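Local coordinates for inactive dihydropteroate synthase 2 (Mycobacterium tuberculosis, PDB 2VP8), which adopts a dihydropteroate synthase fold and probably binds the inhibitor dapsone, but seems to lack dihydropteroate synthase activity and probably has no role in folate metabolism, at residues 43-48 with 81-86; 77-82 with 289-294. One frame throughout, in Å; residues are numbered along the deposited sequence.

Interaction 1 of 2, residues 43-48 with 81-86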
loop_
_atom_site.group_PDB
_atom_site.type_symbol
_atom_site.label_atom_id
_atom_site.label_comp_id
_atom_site.label_asym_id
_atom_site.label_seq_id
_atom_site.Cartn_x
_atom_site.Cartn_y
_atom_site.Cartn_z
ATOM N N LEU B 43 -3.627 -4.845 13.756
ATOM C CA LEU B 43 -4.571 -5.912 14.024
ATOM C C LEU B 43 -5.661 -5.996 12.994
ATOM O O LEU B 43 -5.956 -5.014 12.315
ATOM C CB LEU B 43 -5.211 -5.731 15.397
ATOM C CG LEU B 43 -4.262 -5.396 16.542
ATOM C CD1 LEU B 43 -5.080 -5.105 17.795
ATOM C CD2 LEU B 43 -3.257 -6.528 16.730
ATOM N N ILE B 44 -6.264 -7.179 12.904
ATOM C CA ILE B 44 -7.337 -7.469 11.959
ATOM C C ILE B 44 -8.640 -7.798 12.687
ATOM O O ILE B 44 -8.680 -8.699 13.535
ATOM C CB ILE B 44 -6.979 -8.670 11.074
ATOM C CG1 ILE B 44 -5.637 -8.444 10.362
ATOM C CG2 ILE B 44 -8.115 -8.956 10.073
ATOM C CD1 ILE B 44 -5.010 -9.718 9.824
ATOM N N MET B 45 -9.695 -7.061 12.351
ATOM C CA MET B 45 -11.052 -7.353 12.801
ATOM C C MET B 45 -11.798 -8.042 11.652
ATOM O O MET B 45 -11.997 -7.460 10.590
ATOM C CB MET B 45 -11.753 -6.067 13.226
ATOM C CG MET B 45 -13.200 -6.229 13.604
ATOM S SD MET B 45 -14.037 -4.646 13.873
ATOM C CE MET B 45 -13.824 -4.471 15.642
ATOM N N ALA B 46 -12.181 -9.295 11.869
ATOM C CA ALA B 46 -12.836 -10.099 10.849
ATOM C C ALA B 46 -14.352 -9.998 10.970
ATOM O O ALA B 46 -14.916 -10.320 12.014
ATOM C CB ALA B 46 -12.399 -11.524 10.987
ATOM N N ILE B 47 -15.002 -9.541 9.904
ATOM C CA ILE B 47 -16.455 -9.436 9.863
ATOM C C ILE B 47 -17.090 -10.813 9.661
ATOM O O ILE B 47 -16.861 -11.469 8.649
ATOM C CB ILE B 47 -16.921 -8.490 8.724
ATOM C CG1 ILE B 47 -16.347 -7.086 8.915
ATOM C CG2 ILE B 47 -18.449 -8.453 8.633
ATOM C CD1 ILE B 47 -16.549 -6.164 7.735
ATOM N N VAL B 48 -17.894 -11.244 10.626
ATOM C CA VAL B 48 -18.635 -12.490 10.496
ATOM C C VAL B 48 -20.127 -12.246 10.709
ATOM O O VAL B 48 -20.542 -11.768 11.761
ATOM C CB VAL B 48 -18.111 -13.579 11.467
ATOM C CG1 VAL B 48 -19.012 -14.804 11.446
ATOM C CG2 VAL B 48 -16.703 -13.979 11.090
ATOM N N VAL B 81 -9.642 -9.774 16.060
ATOM C CA VAL B 81 -10.995 -9.576 16.529
ATOM C C VAL B 81 -11.938 -10.275 15.561
ATOM O O VAL B 81 -11.730 -10.229 14.356
ATOM C CB VAL B 81 -11.343 -8.076 16.605
ATOM C CG1 VAL B 81 -12.776 -7.873 17.065
ATOM C CG2 VAL B 81 -10.387 -7.343 17.546
ATOM N N ILE B 82 -12.948 -10.951 16.098
ATOM C CA ILE B 82 -14.058 -11.429 15.299
ATOM C C ILE B 82 -15.216 -10.492 15.584
ATOM O O ILE B 82 -15.678 -10.377 16.719
ATOM C CB ILE B 82 -14.456 -12.898 15.638
ATOM C CG1 ILE B 82 -13.244 -13.835 15.558
ATOM C CG2 ILE B 82 -15.578 -13.393 14.718
ATOM C CD1 ILE B 82 -12.629 -13.945 14.184
ATOM N N ASP B 83 -15.670 -9.811 14.545
ATOM C CA ASP B 83 -16.739 -8.837 14.663
ATOM C C ASP B 83 -18.045 -9.479 14.206
ATOM O O ASP B 83 -18.273 -9.650 13.009
ATOM C CB ASP B 83 -16.393 -7.597 13.833
ATOM C CG ASP B 83 -17.396 -6.493 13.985
ATOM O OD1 ASP B 83 -17.596 -5.995 15.116
ATOM O OD2 ASP B 83 -17.979 -6.108 12.955
ATOM N N VAL B 84 -18.891 -9.838 15.172
ATOM C CA VAL B 84 -20.119 -10.583 14.908
ATOM C C VAL B 84 -21.277 -9.646 14.576
ATOM O O VAL B 84 -21.584 -8.738 15.348
ATOM C CB VAL B 84 -20.493 -11.484 16.109
ATOM C CG1 VAL B 84 -21.752 -12.258 15.824
ATOM C CG2 VAL B 84 -19.369 -12.450 16.433
ATOM N N GLY B 85 -21.911 -9.873 13.427
ATOM C CA GLY B 85 -23.059 -9.069 12.984
ATOM C C GLY B 85 -24.252 -9.904 12.543
ATOM O O GLY B 85 -24.259 -11.132 12.699
ATOM N N GLY B 86 -25.262 -9.244 11.982
ATOM C CA GLY B 86 -26.487 -9.927 11.563
ATOM C C GLY B 86 -26.900 -9.619 10.133
ATOM O O GLY B 86 -28.086 -9.754 9.782
#
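Val81 O receives the N-H of Ala46 at 2.7 Å (Ala46 N to Val81 O), with an N-H...O angle of 174°. The CA-H of Met45 also approaches this oxygen, with Met45 CA 3.3 Å from Val81 O. Four more backbone bonds join the strands: Val81 N to Ile44 O, Asp83 N to Ala46 O, Val48 N to Asp83 O and Gly85 N to Val48 O. This is parallel pairing of the first two strands of the TIM barrel. Met45, Val81, Ile47 and Asp83 share the inner face. Met45 extends with CG anti to its backbone N (chi1 175°) and runs across Asp83, its CG 3.5 Å from Asp83 CB. The chain then bends at chi3, and Met45 CE lies 3.8 Å from Val81 CG1. Asp83 is buried, but both carboxylate oxygens are engaged. Asp83 OD1 takes hydrogen bonds from Ser121 OG and Asn142 ND2, and Asp83 OD2 forms a salt bridge with Arg287 NH2. On the outer face, Val48 CG2 meets Ile82 CG2 at 3.8 Å and Ile82 CD1 reaches Ala46 CB. Helix 98-114 packs over Val48, Ile82 and Val84.

Interaction 2 of 2, residues 77-82 with 289-294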
loop_
_atom_site.group_PDB
_atom_site.type_symbol
_atom_site.label_atom_id
_atom_site.label_comp_id
_atom_site.label_asym_id
_atom_site.label_seq_id
_atom_site.Cartn_x
_atom_site.Cartn_y
_atom_site.Cartn_z
ATOM N N ASP B 77 -6.417 -17.549 9.981
ATOM C CA ASP B 77 -5.680 -16.621 9.150
ATOM C C ASP B 77 -5.195 -15.432 9.964
ATOM O O ASP B 77 -4.641 -14.477 9.409
ATOM C CB ASP B 77 -6.552 -16.157 7.981
ATOM C CG ASP B 77 -6.751 -17.237 6.933
ATOM O OD1 ASP B 77 -6.211 -18.351 7.096
ATOM O OD2 ASP B 77 -7.453 -16.978 5.942
ATOM N N GLY B 78 -5.425 -15.485 11.275
ATOM C CA GLY B 78 -4.844 -14.524 12.209
ATOM C C GLY B 78 -5.677 -13.303 12.535
ATOM O O GLY B 78 -5.124 -12.234 12.823
ATOM N N ALA B 79 -7.001 -13.447 12.493
ATOM C CA ALA B 79 -7.893 -12.367 12.923
ATOM C C ALA B 79 -7.682 -12.099 14.408
ATOM O O ALA B 79 -7.605 -13.033 15.220
ATOM C CB ALA B 79 -9.338 -12.715 12.655
ATOM N N ASP B 80 -7.576 -10.826 14.761
ATOM C CA ASP B 80 -7.337 -10.455 16.145
ATOM C C ASP B 80 -8.659 -10.215 16.844
ATOM O O ASP B 80 -8.781 -10.426 18.050
ATOM C CB ASP B 80 -6.457 -9.223 16.200
ATOM C CG ASP B 80 -5.093 -9.479 15.626
ATOM O OD1 ASP B 80 -4.315 -10.233 16.266
ATOM O OD2 ASP B 80 -4.807 -8.946 14.532
ATOM N N VAL B 81 -9.642 -9.774 16.060
ATOM C CA VAL B 81 -10.995 -9.576 16.529
ATOM C C VAL B 81 -11.938 -10.275 15.561
ATOM O O VAL B 81 -11.730 -10.229 14.356
ATOM C CB VAL B 81 -11.343 -8.076 16.605
ATOM C CG1 VAL B 81 -12.776 -7.873 17.065
ATOM C CG2 VAL B 81 -10.387 -7.343 17.546
ATOM N N ILE B 82 -12.948 -10.951 16.098
ATOM C CA ILE B 82 -14.058 -11.429 15.299
ATOM C C ILE B 82 -15.216 -10.492 15.584
ATOM O O ILE B 82 -15.678 -10.377 16.719
ATOM C CB ILE B 82 -14.456 -12.898 15.638
ATOM C CG1 ILE B 82 -13.244 -13.835 15.558
ATOM C CG2 ILE B 82 -15.578 -13.393 14.718
ATOM C CD1 ILE B 82 -12.629 -13.945 14.184
ATOM N N HIS B 289 -13.394 -8.339 5.500
ATOM C CA HIS B 289 -14.010 -9.638 5.250
ATOM C C HIS B 289 -12.913 -10.674 4.996
ATOM O O HIS B 289 -12.916 -11.747 5.603
ATOM C CB HIS B 289 -14.929 -9.571 4.039
ATOM C CG HIS B 289 -16.124 -8.697 4.232
ATOM N ND1 HIS B 289 -16.112 -7.351 3.940
ATOM C CD2 HIS B 289 -17.371 -8.977 4.672
ATOM C CE1 HIS B 289 -17.301 -6.837 4.198
ATOM N NE2 HIS B 289 -18.085 -7.804 4.640
ATOM N N GLU B 290 -11.986 -10.344 4.096
ATOM C CA GLU B 290 -10.879 -11.224 3.747
ATOM C C GLU B 290 -9.717 -10.947 4.673
ATOM O O GLU B 290 -9.038 -9.908 4.559
ATOM C CB GLU B 290 -10.437 -11.015 2.292
ATOM C CG GLU B 290 -10.188 -12.320 1.504
ATOM C CD GLU B 290 -8.929 -13.094 1.941
ATOM O OE1 GLU B 290 -9.064 -14.245 2.429
ATOM O OE2 GLU B 290 -7.811 -12.561 1.788
ATOM N N VAL B 291 -9.485 -11.891 5.580
ATOM C CA VAL B 291 -8.457 -11.757 6.610
ATOM C C VAL B 291 -7.040 -11.938 6.067
ATOM O O VAL B 291 -6.174 -11.122 6.343
ATOM C CB VAL B 291 -8.712 -12.745 7.771
ATOM C CG1 VAL B 291 -7.661 -12.584 8.856
ATOM C CG2 VAL B 291 -10.098 -12.535 8.341
ATOM N N ALA B 292 -6.817 -13.002 5.294
ATOM C CA ALA B 292 -5.483 -13.353 4.801
ATOM C C ALA B 292 -4.786 -12.270 3.940
ATOM O O ALA B 292 -3.609 -11.973 4.156
ATOM C CB ALA B 292 -5.517 -14.691 4.081
ATOM N N ALA B 293 -5.501 -11.687 2.975
ATOM C CA ALA B 293 -4.908 -10.676 2.092
ATOM C C ALA B 293 -4.449 -9.492 2.919
ATOM O O ALA B 293 -3.369 -8.940 2.702
ATOM C CB ALA B 293 -5.888 -10.228 1.019
ATOM N N THR B 294 -5.278 -9.122 3.887
ATOM C CA THR B 294 -4.962 -8.015 4.774
ATOM C C THR B 294 -3.789 -8.385 5.669
ATOM O O THR B 294 -2.858 -7.588 5.832
ATOM C CB THR B 294 -6.182 -7.604 5.598
ATOM O OG1 THR B 294 -7.243 -7.252 4.699
ATOM C CG2 THR B 294 -5.860 -6.414 6.484
HETATM O O HOH W 1 -8.762 -15.146 4.990
#
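This is a small, mostly apolar contact without direct hydrogen bonds, in which Val291 and Ala292 of the first turn of helix 291-306 pack on Asp77 and Ala79. The latter two lie in the turn between helix 65-76 and strand 81-85. Val291 CG1 makes most of the contact. It stands anti to its own backbone N (chi1 -179°), which carries it into the bend of the turn. Here Val291 CG1 is 3.6 Å from Asp77 O. Val291 CG1 also lies 3.8 Å from Ala79 N. The same methyl lies alongside Asp77 CB, and Val291 CG1 reaches Ala79 CB at 4.2 Å. Ala74 of helix 65-76 also touches Val291. The contact thus joins two outer helices of the TIM barrel beside its first strand. The turn begins with a Schellman motif that ends helix 65-76; Gly78 has the positive phi (93°). Asp77 O also accepts a bond from Arg295. Further out, Asp77 OD2 sits 3.5 Å from Ala292 CB. Glu290 is the N-cap of helix 291-306. Glu290 OE2 accepts from Ala293 N at 2.7 Å, with the donor on the syn side, 28° out of the carboxylate plane. A water donates to Glu290 OE1 at 2.7 Å and accepts from Ala292 N at 2.9 Å. It also lies beside Asp77 OD2, but that separation is modelled too short, so a bridge between the two carboxylates is doubtful in detail. The like-charged Asp77 OD2 and Glu290 OE1 are 4.7 Å apart, and some repulsion between them is probable.

In the fold
Interaction 1 is in the buried core of the barrel, while interaction 2 is partly buried at its periphery. Their centres are about 8 Å apart. Both include the start of strand 81-85, with Val81 and Ile82 in common, but in interaction 2 the touching residues of 77-82 lie before it. Backbone hydrogen bonds hold interaction 1 together. Interaction 2 has no direct hydrogen bond across it and rests mainly on methyl packing; its cap is internal to 289-294. The two contacts meet directly: Ile44 O is probably hydrogen-bonded to Asp80 N, Ala46 CB packs on Val291 CG2, and Ile47 on His289. Strand 43-49 is thus part of interaction 1 and packs against interaction 2.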